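Local coordinates for AB hydrolase-1 domain-containing protein (PDB 4Q34) that is uncharacterised but, as a putative esterase of the alpha/beta hydrolase family, probably hydrolyses ester bonds in a substrate not yet identified, at residues Leu21-Ser24 against Leu25-Phe29; Gly68-Gly71 against Phe72-Phe76; Lys131-Lys134 against Glu135-Asp138. All coordinates share one frame; numbering follows the deposited sequence.

Interaction 1 of 3, residues Leu21-Ser24 against Leu25-Phe29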
loop_
_atom_site.group_PDB
_atom_site.type_symbol
_atom_site.label_atom_id
_atom_site.label_comp_id
_atom_site.label_asym_id
_atom_site.label_seq_id
_atom_site.Cartn_x
_atom_site.Cartn_y
_atom_site.Cartn_z
ATOM N N LEU A 21 17.385 -11.973 7.157
ATOM C CA LEU A 21 18.477 -11.844 8.105
ATOM C C LEU A 21 18.328 -12.976 9.082
ATOM O O LEU A 21 17.223 -13.441 9.331
ATOM C CB LEU A 21 18.420 -10.516 8.818
ATOM C CG LEU A 21 18.228 -9.241 8.017
ATOM C CD1 LEU A 21 18.164 -8.078 8.973
ATOM C CD2 LEU A 21 19.381 -9.048 7.058
ATOM N N VAL A 22 19.447 -13.444 9.657
ATOM C CA VAL A 22 19.416 -14.539 10.616
ATOM C C VAL A 22 20.324 -14.150 11.752
ATOM O O VAL A 22 21.505 -13.885 11.532
ATOM C CB VAL A 22 19.882 -15.894 10.005
ATOM C CG1 VAL A 22 19.733 -17.027 11.008
ATOM C CG2 VAL A 22 19.103 -16.196 8.747
ATOM N N ASP A 23 19.789 -14.112 12.963
ATOM C CA ASP A 23 20.591 -13.684 14.124
ATOM C C ASP A 23 21.353 -14.839 14.759
ATOM O O ASP A 23 21.226 -16.005 14.355
ATOM C CB ASP A 23 19.766 -12.916 15.179
ATOM C CG ASP A 23 18.852 -13.806 16.007
ATOM O OD1 ASP A 23 18.856 -15.061 15.901
ATOM O OD2 ASP A 23 18.090 -13.217 16.779
ATOM N N SER A 24 22.128 -14.489 15.778
ATOM C CA SER A 24 23.066 -15.423 16.371
ATOM C C SER A 24 22.321 -16.628 16.928
ATOM O O SER A 24 22.915 -17.674 17.087
ATOM C CB SER A 24 23.890 -14.715 17.456
ATOM O OG SER A 24 23.059 -14.359 18.560
ATOM N N LEU A 25 21.017 -16.483 17.194
ATOM C CA LEU A 25 20.183 -17.570 17.724
ATOM C C LEU A 25 19.423 -18.342 16.638
ATOM O O LEU A 25 18.671 -19.260 16.954
ATOM C CB LEU A 25 19.193 -17.039 18.777
ATOM C CG LEU A 25 19.773 -16.201 19.933
ATOM C CD1 LEU A 25 18.639 -15.623 20.772
ATOM C CD2 LEU A 25 20.737 -16.996 20.806
ATOM N N GLY A 26 19.642 -17.998 15.368
ATOM C CA GLY A 26 18.943 -18.647 14.258
ATOM C C GLY A 26 17.543 -18.093 13.993
ATOM O O GLY A 26 16.797 -18.638 13.191
ATOM N N HIS A 27 17.211 -16.979 14.624
ATOM C CA HIS A 27 15.897 -16.365 14.417
ATOM C C HIS A 27 15.938 -15.558 13.119
ATOM O O HIS A 27 16.983 -15.022 12.748
ATOM C CB HIS A 27 15.521 -15.501 15.621
ATOM C CG HIS A 27 15.214 -16.301 16.851
ATOM N ND1 HIS A 27 15.427 -15.824 18.129
ATOM C CD2 HIS A 27 14.744 -17.564 16.994
ATOM C CE1 HIS A 27 15.084 -16.752 19.005
ATOM N NE2 HIS A 27 14.651 -17.812 18.342
ATOM N N THR A 28 14.798 -15.454 12.444
ATOM C CA THR A 28 14.765 -14.818 11.118
ATOM C C THR A 28 14.190 -13.427 11.097
ATOM O O THR A 28 13.348 -13.056 11.927
ATOM C CB THR A 28 13.962 -15.683 10.115
ATOM O OG1 THR A 28 12.625 -15.917 10.613
ATOM C CG2 THR A 28 14.684 -16.994 9.932
ATOM N N PHE A 29 14.619 -12.656 10.114
ATOM C CA PHE A 29 13.928 -11.438 9.780
ATOM C C PHE A 29 13.786 -11.317 8.280
ATOM O O PHE A 29 14.766 -11.125 7.560
ATOM C CB PHE A 29 14.652 -10.217 10.370
ATOM C CG PHE A 29 13.907 -8.947 10.161
ATOM C CD1 PHE A 29 14.080 -8.247 8.980
ATOM C CD2 PHE A 29 12.977 -8.497 11.104
ATOM C CE1 PHE A 29 13.414 -7.090 8.753
ATOM C CE2 PHE A 29 12.255 -7.312 10.838
ATOM C CZ PHE A 29 12.508 -6.624 9.683
#
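Leu21 and Phe29 form an antiparallel hydrogen-bonded pair, with Leu21 N to Phe29 O and Phe29 N to Leu21 O both at 2.8 Å, and Val22 and Thr28 follow as a non-hydrogen-bonded pair. The chain then reverses through a type I turn from Asp23 to Gly26. Leu21 and Phe29 lie side by side on one face of the sheet, Leu21 CB 4.1 Å from Phe29 CB. Further out, Leu21 CD1 approaches ring atom CD1 of Phe29. On the face shared with Thr28, Val22 CG1 touches Gly26 CA at 3.7 Å. Asp23 N bonds to His27 O, and Gly26 N to Asp23 O at 2.7 Å. This pair of bonds, with Gly26 in a left-handed backbone conformation, defines a type I turn with a G1 bulge, here closing the beta hairpin of strands 19-22 and 28-41. The Asp23 carboxylate adds an Asx turn: OD1 accepts from Leu25 N at 2.9 Å and from His27 N at 2.8 Å, the two donors arriving at opposite faces of its plane. With CG held between the backbone N and the carbonyl carbon (chi1 74°), the carboxylate leans over the turn beside the His27 side chain, its plane 49° from the imidazole. Leu25 CB lies over one face of that ring, toward its rim. The hairpin reaches the second subunit, where Thr28 OG1 and N bond to Glu109 and Glu110 of that chain, respectively, and Leu21 packs on its Phe107.

Interaction 2 of 3, residues Gly68-Gly71 against Phe72-Phe76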
loop_
_atom_site.group_PDB
_atom_site.type_symbol
_atom_site.label_atom_id
_atom_site.label_comp_id
_atom_site.label_asym_id
_atom_site.label_seq_id
_atom_site.Cartn_x
_atom_site.Cartn_y
_atom_site.Cartn_z
ATOM N N GLY A 68 -8.631 13.251 -8.567
ATOM C CA GLY A 68 -9.689 12.282 -8.484
ATOM C C GLY A 68 -10.077 11.526 -9.749
ATOM O O GLY A 68 -11.092 10.830 -9.746
ATOM N N ARG A 69 -9.257 11.600 -10.796
ATOM C CA ARG A 69 -9.519 10.950 -12.092
ATOM C C ARG A 69 -8.800 9.609 -12.147
ATOM O O ARG A 69 -7.905 9.307 -11.349
ATOM C CB ARG A 69 -9.041 11.836 -13.263
ATOM C CG ARG A 69 -9.876 13.086 -13.457
ATOM C CD ARG A 69 -9.273 14.009 -14.507
ATOM N NE ARG A 69 -7.968 14.408 -14.028
ATOM C CZ ARG A 69 -6.793 13.964 -14.463
ATOM N NH1 ARG A 69 -6.690 13.137 -15.503
ATOM N NH2 ARG A 69 -5.697 14.391 -13.874
ATOM N N GLU A 70 -9.182 8.774 -13.102
ATOM C CA GLU A 70 -8.517 7.474 -13.231
ATOM C C GLU A 70 -7.086 7.636 -13.681
ATOM O O GLU A 70 -6.770 8.494 -14.526
ATOM C CB GLU A 70 -9.264 6.622 -14.260
ATOM C CG GLU A 70 -10.628 6.180 -13.783
ATOM C CD GLU A 70 -11.130 5.083 -14.694
ATOM O OE1 GLU A 70 -10.893 5.202 -15.923
ATOM O OE2 GLU A 70 -11.653 4.085 -14.188
ATOM N N GLY A 71 -6.216 6.791 -13.113
ATOM C CA GLY A 71 -4.860 6.643 -13.547
ATOM C C GLY A 71 -4.635 5.407 -14.380
ATOM O O GLY A 71 -5.580 4.681 -14.779
ATOM N N PHE A 72 -3.347 5.164 -14.658
ATOM C CA PHE A 72 -2.927 4.075 -15.528
ATOM C C PHE A 72 -3.380 2.700 -15.020
ATOM O O PHE A 72 -3.637 1.798 -15.812
ATOM C CB PHE A 72 -1.391 4.091 -15.705
ATOM C CG PHE A 72 -0.903 5.051 -16.764
ATOM C CD1 PHE A 72 -1.721 6.051 -17.280
ATOM C CD2 PHE A 72 0.377 4.930 -17.283
ATOM C CE1 PHE A 72 -1.239 6.930 -18.255
ATOM C CE2 PHE A 72 0.855 5.794 -18.256
ATOM C CZ PHE A 72 0.032 6.782 -18.761
ATOM N N GLN A 73 -3.448 2.540 -13.696
ATOM C CA GLN A 73 -3.947 1.296 -13.134
ATOM C C GLN A 73 -5.306 0.894 -13.775
ATOM O O GLN A 73 -5.509 -0.262 -14.188
ATOM C CB GLN A 73 -4.095 1.403 -11.622
ATOM C CG GLN A 73 -4.610 0.105 -10.991
ATOM C CD GLN A 73 -4.607 0.137 -9.478
ATOM O OE1 GLN A 73 -4.749 1.173 -8.874
ATOM N NE2 GLN A 73 -4.361 -1.020 -8.852
ATOM N N ASN A 74 -6.249 1.840 -13.782
ATOM C CA ASN A 74 -7.568 1.630 -14.345
ATOM C C ASN A 74 -7.577 1.675 -15.872
ATOM O O ASN A 74 -8.237 0.824 -16.524
ATOM C CB ASN A 74 -8.556 2.663 -13.818
ATOM C CG ASN A 74 -8.947 2.441 -12.368
ATOM O OD1 ASN A 74 -8.210 1.832 -11.564
ATOM N ND2 ASN A 74 -10.101 2.955 -12.019
ATOM N N ILE A 75 -6.861 2.640 -16.432
ATOM C CA ILE A 75 -6.874 2.844 -17.874
ATOM C C ILE A 75 -6.345 1.620 -18.631
ATOM O O ILE A 75 -6.948 1.173 -19.605
ATOM C CB ILE A 75 -6.049 4.077 -18.245
ATOM C CG1 ILE A 75 -6.743 5.329 -17.735
ATOM C CG2 ILE A 75 -5.816 4.182 -19.781
ATOM C CD1 ILE A 75 -5.864 6.566 -17.715
ATOM N N PHE A 76 -5.217 1.067 -18.189
ATOM C CA PHE A 76 -4.640 -0.080 -18.880
ATOM C C PHE A 76 -5.340 -1.389 -18.579
ATOM O O PHE A 76 -5.382 -2.240 -19.446
ATOM C CB PHE A 76 -3.116 -0.128 -18.718
ATOM C CG PHE A 76 -2.451 0.913 -19.575
ATOM C CD1 PHE A 76 -2.303 0.687 -20.944
ATOM C CD2 PHE A 76 -2.168 2.166 -19.065
ATOM C CE1 PHE A 76 -1.781 1.654 -21.759
ATOM C CE2 PHE A 76 -1.633 3.175 -19.888
ATOM C CZ PHE A 76 -1.457 2.919 -21.235
#
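The Glu70 carboxylate and the Asn74 amide stand almost perpendicular, 88° between their planes. Asn74 ND2 donates within its own amide plane to Glu70 OE2 at 2.9 Å, nearly straight at 170°, yet reaches that oxygen from above the carboxylate plane. Asn74 CB packs on the same face of the carboxylate as ND2, 3.4 Å from Glu70 OE2. The Phe72 ring has Gly71 C at its edge, and Phe76 CE2 sits 3.6 Å above one face, over the centre. In turn, Phe72 O lies in plane at the edge of the Phe76 ring. Glu70 CG is anti to its own carbonyl carbon (chi1 -69°) and the chain runs extended from there, bringing the carboxylate across the first turn of the helix, where OE1 forms a salt bridge with Arg78. Asn74 OD1 bonds to Gln11 of the second subunit. Gly71 O accepts a well-aligned bond from Ile75 N at 2.9 Å and a weak one from Asn74 N; Ile75 CG1 also comes within 3.2 Å of this oxygen. Gly71 is thus the N-cap residue of helix 72-78, the helix of the beta-alpha-beta crossover between parallel strands 49-52 and 83-87 of the alpha/beta hydrolase sheet.

Interaction 3 of 3, residues Lys131-Lys134 against Glu135-Asp138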
loop_
_atom_site.group_PDB
_atom_site.type_symbol
_atom_site.label_atom_id
_atom_site.label_comp_id
_atom_site.label_asym_id
_atom_site.label_seq_id
_atom_site.Cartn_x
_atom_site.Cartn_y
_atom_site.Cartn_z
ATOM N N LYS A 131 -4.696 20.271 -11.952
ATOM C CA LYS A 131 -5.802 20.993 -11.324
ATOM C C LYS A 131 -5.290 21.916 -10.228
ATOM O O LYS A 131 -4.423 21.537 -9.450
ATOM C CB LYS A 131 -6.870 20.035 -10.788
ATOM C CG LYS A 131 -8.232 20.732 -10.716
ATOM C CD LYS A 131 -9.325 19.855 -10.129
ATOM C CE LYS A 131 -10.631 20.634 -9.981
ATOM N NZ LYS A 131 -11.721 19.673 -9.661
ATOM N N ARG A 132 -5.830 23.127 -10.160
ATOM C CA ARG A 132 -5.228 24.186 -9.344
ATOM C C ARG A 132 -5.861 24.378 -7.959
ATOM O O ARG A 132 -5.558 25.349 -7.291
ATOM C CB ARG A 132 -5.271 25.530 -10.113
ATOM C CG ARG A 132 -4.400 25.597 -11.358
ATOM C CD ARG A 132 -5.034 26.549 -12.369
ATOM N NE ARG A 132 -4.093 27.114 -13.337
ATOM C CZ ARG A 132 -3.410 26.408 -14.235
ATOM N NH1 ARG A 132 -3.523 25.092 -14.281
ATOM N NH2 ARG A 132 -2.595 27.024 -15.078
ATOM N N ASP A 133 -6.726 23.480 -7.532
ATOM C CA ASP A 133 -7.432 23.650 -6.232
ATOM C C ASP A 133 -6.621 23.085 -5.056
ATOM O O ASP A 133 -5.694 22.298 -5.242
ATOM C CB ASP A 133 -8.799 22.974 -6.261
ATOM C CG ASP A 133 -8.687 21.458 -6.428
ATOM O OD1 ASP A 133 -8.192 21.026 -7.478
ATOM O OD2 ASP A 133 -9.069 20.697 -5.518
ATOM N N LYS A 134 -7.001 23.486 -3.853
ATOM C CA LYS A 134 -6.324 23.047 -2.644
ATOM C C LYS A 134 -6.412 21.562 -2.346
ATOM O O LYS A 134 -5.457 21.004 -1.843
ATOM C CB LYS A 134 -6.887 23.788 -1.429
ATOM C CG LYS A 134 -6.399 25.202 -1.294
ATOM C CD LYS A 134 -6.170 25.495 0.186
ATOM C CE LYS A 134 -5.782 26.938 0.427
ATOM N NZ LYS A 134 -6.869 27.870 0.028
ATOM N N GLU A 135 -7.570 20.955 -2.574
ATOM C CA GLU A 135 -7.763 19.530 -2.279
ATOM C C GLU A 135 -6.861 18.645 -3.139
ATOM O O GLU A 135 -6.322 17.644 -2.666
ATOM C CB GLU A 135 -9.236 19.123 -2.454
ATOM C CG GLU A 135 -10.156 19.614 -1.334
ATOM C CD GLU A 135 -9.542 19.487 0.064
ATOM O OE1 GLU A 135 -9.181 18.352 0.473
ATOM O OE2 GLU A 135 -9.411 20.529 0.754
ATOM N N THR A 136 -6.707 19.008 -4.409
ATOM C CA THR A 136 -5.778 18.333 -5.317
ATOM C C THR A 136 -4.366 18.379 -4.749
ATOM O O THR A 136 -3.678 17.371 -4.699
ATOM C CB THR A 136 -5.824 18.941 -6.737
ATOM O OG1 THR A 136 -7.137 18.753 -7.292
ATOM C CG2 THR A 136 -4.750 18.343 -7.661
ATOM N N LEU A 137 -3.923 19.545 -4.319
ATOM C CA LEU A 137 -2.558 19.643 -3.788
ATOM C C LEU A 137 -2.381 18.878 -2.494
ATOM O O LEU A 137 -1.337 18.296 -2.287
ATOM C CB LEU A 137 -2.138 21.101 -3.576
ATOM C CG LEU A 137 -0.633 21.378 -3.619
ATOM C CD1 LEU A 137 -0.006 21.043 -4.952
ATOM C CD2 LEU A 137 -0.349 22.833 -3.278
ATOM N N ASP A 138 -3.399 18.887 -1.642
ATOM C CA ASP A 138 -3.415 18.079 -0.437
ATOM C C ASP A 138 -3.162 16.606 -0.784
ATOM O O ASP A 138 -2.301 15.938 -0.194
ATOM C CB ASP A 138 -4.781 18.217 0.285
ATOM C CG ASP A 138 -4.880 17.379 1.572
ATOM O OD1 ASP A 138 -4.113 17.618 2.504
ATOM O OD2 ASP A 138 -5.726 16.445 1.656
#
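The N-terminal cap of helix 134-142 is built by Asp133, whose carboxylate grips Thr136 with both oxygens. Asp133 OD2 accepts from Thr136 N at 3.1 Å, the amide approaching from above the carboxylate plane, and Asp133 OD1 takes the hydroxyl of Thr136 OG1 at a short 2.5 Å, on its syn side and 22° out of plane. Two torsions make this double grip possible. Asp133 CG sits between its backbone N and carbonyl carbon (chi1 64°), swinging the carboxylate over the first turn, and Thr136 OG1 lies beside its own N, so hydroxyl and amide face the same group. The methyl branch, Thr136 CG2, is left to meet Lys131 O at 3.7 Å. The extended chain of Lys131 passes across the threonine at about a right angle, CB and CD each 3.7 Å from Thr136 OG1, so the hydroxyl is flanked by aliphatic carbons as well as bonded. Asp67 packs against both Lys131 and Thr136. Regular helical bonding starts here: Leu137 N makes a weak bond to Asp133 O at 3.4 Å, and Asp138 N bonds to Lys134 O at 3.0 Å. Asp138 OD1 also forms a salt bridge with Arg142. An acidic side chain accepting the main-chain N-H three residues on, at a helix start where amides lack helical acceptors, is the classic Asp N-cap.

How the interactions relate
Interactions 2 and 3 both lie at helix N termini. Gly71 holds the N-cap position without a side chain, its carbonyl starting the helical bonding, whereas Asp133 caps with its carboxylate. Their centres are 18 Å apart and their nearest atoms about 6 Å; Asp67 bridges them, salt-bridged to Arg69 and packed on Lys131 and Thr136. Each site also holds a glycerol, probably from the crystallisation liquor, bonded to Gln73 and Asp138 respectively. Interaction 1 stands apart at a hairpin tip, its centre 42 Å from that of interaction 2 and 47 Å from that of interaction 3. All three touch the second subunit, interaction 3 only by Asp138 packing on its His30.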